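Local coordinates for PH0300 (Pyrococcus horikoshii OT3, PDB 5MKP), which catalyses the ATP-dependent 2-thiolation of 5-methyluridine 54 in the T loop of tRNA, with a [4Fe-4S] cluster that may act as sulfur carrier, at residues E42-L47 / P198-T203; D50-V55 / G74-C79. All coordinates share one frame; numbering follows the deposited sequence.

Contact 1: residues E42-L47 / P198-T203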
loop_
_atom_site.group_PDB
_atom_site.type_symbol
_atom_site.label_atom_id
_atom_site.label_comp_id
_atom_site.label_asym_id
_atom_site.label_seq_id
_atom_site.Cartn_x
_atom_site.Cartn_y
_atom_site.Cartn_z
ATOM N N GLU A 42 14.078 -1.710 9.900
ATOM C CA GLU A 42 15.533 -1.753 10.131
ATOM C C GLU A 42 16.271 -2.642 9.148
ATOM O O GLU A 42 17.348 -2.261 8.690
ATOM C CB GLU A 42 15.885 -2.196 11.569
ATOM C CG GLU A 42 15.448 -1.242 12.672
ATOM C CD GLU A 42 16.009 0.170 12.633
ATOM O OE1 GLU A 42 17.240 0.324 12.809
ATOM O OE2 GLU A 42 15.213 1.124 12.457
ATOM N N ARG A 43 15.701 -3.833 8.840
ATOM C CA ARG A 43 16.281 -4.850 7.963
ATOM C C ARG A 43 16.527 -4.318 6.564
ATOM O O ARG A 43 17.631 -4.454 6.032
ATOM C CB ARG A 43 15.372 -6.091 7.916
ATOM C CG ARG A 43 15.981 -7.333 7.266
ATOM C CD ARG A 43 14.990 -8.483 7.208
ATOM N NE ARG A 43 14.452 -8.808 8.531
ATOM C CZ ARG A 43 13.877 -9.963 8.854
ATOM N NH1 ARG A 43 13.418 -10.162 10.083
ATOM N NH2 ARG A 43 13.766 -10.934 7.953
ATOM N N TYR A 44 15.500 -3.721 5.973
ATOM C CA TYR A 44 15.586 -3.214 4.620
ATOM C C TYR A 44 15.903 -1.714 4.568
ATOM O O TYR A 44 15.945 -1.142 3.475
ATOM C CB TYR A 44 14.323 -3.590 3.836
ATOM C CG TYR A 44 14.044 -5.082 3.812
ATOM C CD1 TYR A 44 14.837 -5.950 3.063
ATOM C CD2 TYR A 44 12.950 -5.618 4.487
ATOM C CE1 TYR A 44 14.571 -7.316 3.013
ATOM C CE2 TYR A 44 12.675 -6.985 4.446
ATOM C CZ TYR A 44 13.500 -7.833 3.721
ATOM O OH TYR A 44 13.245 -9.184 3.682
ATOM N N LYS A 45 16.220 -1.101 5.738
ATOM C CA LYS A 45 16.551 0.328 5.907
ATOM C C LYS A 45 15.473 1.185 5.210
ATOM O O LYS A 45 15.780 2.101 4.437
ATOM C CB LYS A 45 17.979 0.642 5.402
ATOM C CG LYS A 45 19.101 0.060 6.248
ATOM C CD LYS A 45 20.407 0.013 5.456
ATOM C CE LYS A 45 21.584 -0.522 6.246
ATOM N NZ LYS A 45 22.140 0.494 7.183
ATOM N N LEU A 46 14.197 0.824 5.467
ATOM C CA LEU A 46 13.011 1.429 4.875
ATOM C C LEU A 46 12.820 2.882 5.229
ATOM O O LEU A 46 12.568 3.679 4.329
ATOM C CB LEU A 46 11.719 0.628 5.204
ATOM C CG LEU A 46 11.627 -0.821 4.744
ATOM C CD1 LEU A 46 10.261 -1.405 5.072
ATOM C CD2 LEU A 46 11.884 -0.947 3.273
ATOM N N LEU A 47 12.882 3.223 6.540
ATOM C CA LEU A 47 12.659 4.587 7.045
ATOM C C LEU A 47 13.577 4.945 8.200
ATOM O O LEU A 47 14.198 4.076 8.819
ATOM C CB LEU A 47 11.197 4.743 7.528
ATOM C CG LEU A 47 10.075 4.310 6.582
ATOM C CD1 LEU A 47 8.894 3.753 7.357
ATOM C CD2 LEU A 47 9.686 5.427 5.653
ATOM N N PRO A 198 6.108 -1.273 4.894
ATOM C CA PRO A 198 6.525 -1.746 6.232
ATOM C C PRO A 198 5.898 -3.088 6.674
ATOM O O PRO A 198 6.486 -3.754 7.525
ATOM C CB PRO A 198 6.175 -0.571 7.156
ATOM C CG PRO A 198 5.932 0.621 6.215
ATOM C CD PRO A 198 5.357 -0.004 4.985
ATOM N N LEU A 199 4.755 -3.499 6.058
ATOM C CA LEU A 199 4.013 -4.751 6.310
ATOM C C LEU A 199 4.468 -5.909 5.390
ATOM O O LEU A 199 3.840 -6.964 5.368
ATOM C CB LEU A 199 2.471 -4.547 6.138
ATOM C CG LEU A 199 1.706 -3.487 6.983
ATOM C CD1 LEU A 199 0.209 -3.713 6.896
ATOM C CD2 LEU A 199 2.108 -3.526 8.454
ATOM N N TYR A 200 5.574 -5.720 4.663
ATOM C CA TYR A 200 6.158 -6.684 3.730
ATOM C C TYR A 200 6.298 -8.098 4.271
ATOM O O TYR A 200 6.169 -9.052 3.506
ATOM C CB TYR A 200 7.547 -6.190 3.289
ATOM C CG TYR A 200 8.072 -6.875 2.046
ATOM C CD1 TYR A 200 7.533 -6.595 0.795
ATOM C CD2 TYR A 200 9.138 -7.768 2.114
ATOM C CE1 TYR A 200 8.034 -7.192 -0.358
ATOM C CE2 TYR A 200 9.632 -8.397 0.968
ATOM C CZ TYR A 200 9.073 -8.108 -0.267
ATOM O OH TYR A 200 9.551 -8.715 -1.405
ATOM N N GLU A 201 6.643 -8.241 5.549
ATOM C CA GLU A 201 6.905 -9.561 6.123
ATOM C C GLU A 201 5.790 -10.069 7.041
ATOM O O GLU A 201 5.999 -11.060 7.742
ATOM C CB GLU A 201 8.267 -9.577 6.853
ATOM C CG GLU A 201 9.454 -9.114 6.026
ATOM C CD GLU A 201 10.773 -9.283 6.746
ATOM O OE1 GLU A 201 11.420 -10.334 6.538
ATOM O OE2 GLU A 201 11.145 -8.393 7.544
ATOM N N VAL A 202 4.620 -9.398 7.043
ATOM C CA VAL A 202 3.469 -9.792 7.867
ATOM C C VAL A 202 2.334 -10.345 6.966
ATOM O O VAL A 202 2.068 -9.811 5.878
ATOM C CB VAL A 202 2.982 -8.695 8.882
ATOM C CG1 VAL A 202 4.101 -8.219 9.802
ATOM C CG2 VAL A 202 2.332 -7.506 8.188
ATOM N N THR A 203 1.674 -11.415 7.422
ATOM C CA THR A 203 0.600 -12.059 6.663
ATOM C C THR A 203 -0.680 -11.242 6.737
ATOM O O THR A 203 -0.875 -10.534 7.709
ATOM C CB THR A 203 0.344 -13.496 7.185
ATOM O OG1 THR A 203 -0.361 -13.426 8.430
ATOM C CG2 THR A 203 1.612 -14.308 7.347
#
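The C-terminal end of helix 26-44 and the chain leaving it meet the loop between strand 194-196 and helix 204-213, and Arg43, on the last turn, faces Glu201 of that loop. Their salt bridge is a matter of charge rather than of directed hydrogen bonds: Arg43 NH2 lies 2.8 Å from Glu201 OE1, but the oxygen sits well out of the guanidinium plane. Glu201 OE2 is placed over the centre of one guanidinium face, 3.4 Å above it, and the carboxylate and guanidinium planes stand nearly perpendicular, at 87°. With CG anti to the backbone N (chi1 -168°) and a bend at chi3, the Arg43 chain runs past the Tyr44 ring, with Arg43 CG over one of its faces, before its cationic end reaches the glutamate. Thr40, one turn back in the helix, hydrogen-bonds Glu201 OE2, so the carboxylate has a second partner on the same helix.

Tyr44 and Glu201 come from opposite directions, with Glu201 OE2 oblique to the ring and 3.7 Å from Tyr44 CE2, which also touches Tyr200 CD2 at 4.3 Å. The hydroxyl of Tyr200 hydrogen-bonds Glu163, while Pro184, in a loop, and Leu257 of helix 248-259 pack on both tyrosines. Helix 26-44 ends in a Schellman motif with Lys45, at positive phi, as its C-prime residue, and the chain turns inward to two buried leucines. Leu46 CD1 rests 3.9 Å from Pro198 CA, and Leu47 CD1 reaches Pro198 CG at 4.5 Å. Pro198 comes just ahead of the type I turn Leu199-Val202, within the PP-loop family region, and also packs against Thr66 and Leu70 of helix 61-73.

Contact 2: residues D50-V55 / G74-C79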
loop_
_atom_site.group_PDB
_atom_site.type_symbol
_atom_site.label_atom_id
_atom_site.label_comp_id
_atom_site.label_asym_id
_atom_site.label_seq_id
_atom_site.Cartn_x
_atom_site.Cartn_y
_atom_site.Cartn_z
ATOM N N ASP A 50 13.627 10.858 11.177
ATOM C CA ASP A 50 13.744 12.250 10.725
ATOM C C ASP A 50 12.810 12.515 9.519
ATOM O O ASP A 50 12.465 13.674 9.260
ATOM C CB ASP A 50 15.217 12.602 10.373
ATOM C CG ASP A 50 15.776 11.907 9.126
ATOM O OD1 ASP A 50 15.547 12.418 8.000
ATOM O OD2 ASP A 50 16.468 10.872 9.279
ATOM N N GLU A 51 12.426 11.443 8.776
ATOM C CA GLU A 51 11.607 11.533 7.560
ATOM C C GLU A 51 10.122 11.856 7.752
ATOM O O GLU A 51 9.483 11.394 8.700
ATOM C CB GLU A 51 11.731 10.257 6.725
ATOM C CG GLU A 51 12.967 10.220 5.846
ATOM C CD GLU A 51 13.128 8.944 5.042
ATOM O OE1 GLU A 51 13.105 7.852 5.656
ATOM O OE2 GLU A 51 13.306 9.036 3.805
ATOM N N ARG A 52 9.588 12.651 6.806
ATOM C CA ARG A 52 8.181 13.020 6.692
ATOM C C ARG A 52 7.583 11.984 5.725
ATOM O O ARG A 52 7.890 11.991 4.522
ATOM C CB ARG A 52 8.025 14.450 6.145
ATOM C CG ARG A 52 7.768 15.470 7.227
ATOM C CD ARG A 52 7.449 16.835 6.662
ATOM N NE ARG A 52 6.034 16.985 6.312
ATOM C CZ ARG A 52 5.598 17.471 5.152
ATOM N NH1 ARG A 52 4.297 17.611 4.932
ATOM N NH2 ARG A 52 6.460 17.827 4.207
ATOM N N ILE A 53 6.786 11.061 6.283
ATOM C CA ILE A 53 6.194 9.930 5.575
ATOM C C ILE A 53 4.725 10.161 5.192
ATOM O O ILE A 53 3.944 10.614 6.017
ATOM C CB ILE A 53 6.398 8.618 6.416
ATOM C CG1 ILE A 53 7.860 8.504 6.946
ATOM C CG2 ILE A 53 6.013 7.374 5.623
ATOM C CD1 ILE A 53 8.065 7.718 8.217
ATOM N N LEU A 54 4.360 9.836 3.939
ATOM C CA LEU A 54 2.981 9.901 3.457
ATOM C C LEU A 54 2.451 8.475 3.372
ATOM O O LEU A 54 3.075 7.617 2.742
ATOM C CB LEU A 54 2.860 10.587 2.088
ATOM C CG LEU A 54 1.430 10.792 1.543
ATOM C CD1 LEU A 54 0.720 11.950 2.256
ATOM C CD2 LEU A 54 1.445 11.025 0.027
ATOM N N VAL A 55 1.331 8.209 4.044
ATOM C CA VAL A 55 0.728 6.885 3.994
ATOM C C VAL A 55 -0.465 6.978 3.048
ATOM O O VAL A 55 -1.363 7.782 3.277
ATOM C CB VAL A 55 0.348 6.318 5.393
ATOM C CG1 VAL A 55 -0.225 4.911 5.282
ATOM C CG2 VAL A 55 1.535 6.331 6.348
ATOM N N GLY A 74 6.399 5.708 16.464
ATOM C CA GLY A 74 6.939 7.052 16.625
ATOM C C GLY A 74 7.437 7.728 15.367
ATOM O O GLY A 74 8.313 8.587 15.445
ATOM N N TYR A 75 6.890 7.361 14.202
ATOM C CA TYR A 75 7.290 7.977 12.934
ATOM C C TYR A 75 6.481 9.259 12.659
ATOM O O TYR A 75 5.372 9.427 13.190
ATOM C CB TYR A 75 7.211 6.949 11.765
ATOM C CG TYR A 75 8.369 5.968 11.759
ATOM C CD1 TYR A 75 9.589 6.300 11.172
ATOM C CD2 TYR A 75 8.275 4.743 12.413
ATOM C CE1 TYR A 75 10.676 5.424 11.208
ATOM C CE2 TYR A 75 9.359 3.863 12.469
ATOM C CZ TYR A 75 10.560 4.208 11.865
ATOM O OH TYR A 75 11.649 3.368 11.946
ATOM N N ASN A 76 7.040 10.171 11.855
ATOM C CA ASN A 76 6.319 11.390 11.481
ATOM C C ASN A 76 5.466 11.080 10.242
ATOM O O ASN A 76 5.968 11.080 9.113
ATOM C CB ASN A 76 7.281 12.571 11.250
ATOM C CG ASN A 76 6.605 13.916 11.093
ATOM O OD1 ASN A 76 7.147 14.830 10.468
ATOM N ND2 ASN A 76 5.425 14.091 11.682
ATOM N N ILE A 77 4.192 10.746 10.457
ATOM C CA ILE A 77 3.341 10.375 9.330
ATOM C C ILE A 77 2.167 11.302 9.126
ATOM O O ILE A 77 1.621 11.864 10.077
ATOM C CB ILE A 77 2.877 8.883 9.353
ATOM C CG1 ILE A 77 1.929 8.568 10.516
ATOM C CG2 ILE A 77 4.064 7.912 9.328
ATOM C CD1 ILE A 77 0.635 7.929 10.063
ATOM N N GLU A 78 1.805 11.465 7.852
ATOM C CA GLU A 78 0.638 12.174 7.335
ATOM C C GLU A 78 0.020 11.197 6.374
ATOM O O GLU A 78 0.733 10.334 5.876
ATOM C CB GLU A 78 0.998 13.501 6.654
ATOM C CG GLU A 78 1.163 14.625 7.660
ATOM C CD GLU A 78 1.588 15.974 7.114
ATOM O OE1 GLU A 78 2.781 16.325 7.268
ATOM O OE2 GLU A 78 0.717 16.707 6.593
ATOM N N CYS A 79 -1.304 11.262 6.172
ATOM C CA CYS A 79 -2.018 10.329 5.310
ATOM C C CYS A 79 -2.635 10.986 4.117
ATOM O O CYS A 79 -3.087 12.126 4.209
ATOM C CB CYS A 79 -3.066 9.573 6.110
ATOM S SG CYS A 79 -2.425 8.784 7.600
HETATM O O HOH W 1 9.571 9.766 10.859
#
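Glu51 meets Asn76 through a water that bridges Glu51 O and Asn76 N, 2.7 Å from each, accepting from the latter. Arg52 follows, its CG 3.4 Å from Asn76 OD1 and the two side chains lying side by side. Beyond a bend at chi3 (84°) its guanidinium presents an edge to Glu78: Arg52 NH1 donates to Glu78 OE1 at 3.1 Å, with the oxygen almost in the guanidinium plane but the nitrogen above the carboxylate plane, and NE adds a weak bond to the same oxygen. Arg52 NH2 hydrogen-bonds Asn149 O, and Glu78 OE2 hydrogen-bonds His109 of the neighbouring strand 108-112. Were Arg52 replaced by an alanine, Glu78 OE1 would probably be left without its cationic mate and Asn149 O without this donor.

Strands 52-56 and 76-83 run parallel as the two strands of a beta-alpha-beta crossover joined through helix 61-73, in the nucleotide-binding PP-loop domain. Ile53 N donates to Asn76 O and Ile53 O accepts from Glu78 N, both at 2.9 Å and nearly straight. The Ile53 side chain packs CD1 against Tyr75 CD1 (3.6 Å) and CB against Ile77 CG2. Leu54 points to the sheet face of Arg52 and Glu78, where helix 130-148 covers it; its CA makes a CH...O contact with Glu78 O. That carbonyl also takes Val55 N at 2.9 Å. On the face shared with Ile53, Val55 CG2 touches Ile77 CD1 at 4.1 Å, both residues packing on Leu70 of helix 61-73, and Val55 CB lies near Cys79 SG.

In the fold
Contact 2 is nested along the chain inside the loop closed by contact 1, and the two centres lie 15 Å apart. Helix 26-44 is followed in the chain, after a short loop, by strand 52-56, and Leu47 provides the junction: its CB lies 3.8 Å from Tyr75 CE1 and its CD2 3.8 Å from Ile53 CD1. Leu70 of helix 61-73 bridges them as well, meeting Leu47 and Pro198 of contact 1 and Val55 and Ile77 of contact 2. Both lie near residues that bind ATP. The side chain of Pro198 is about 6 Å from Gly157 and about 10 Å from the side chain of Ala56; that of Val55 is about 7 Å from Gly157 and about 6 Å from the side chain of Ala56.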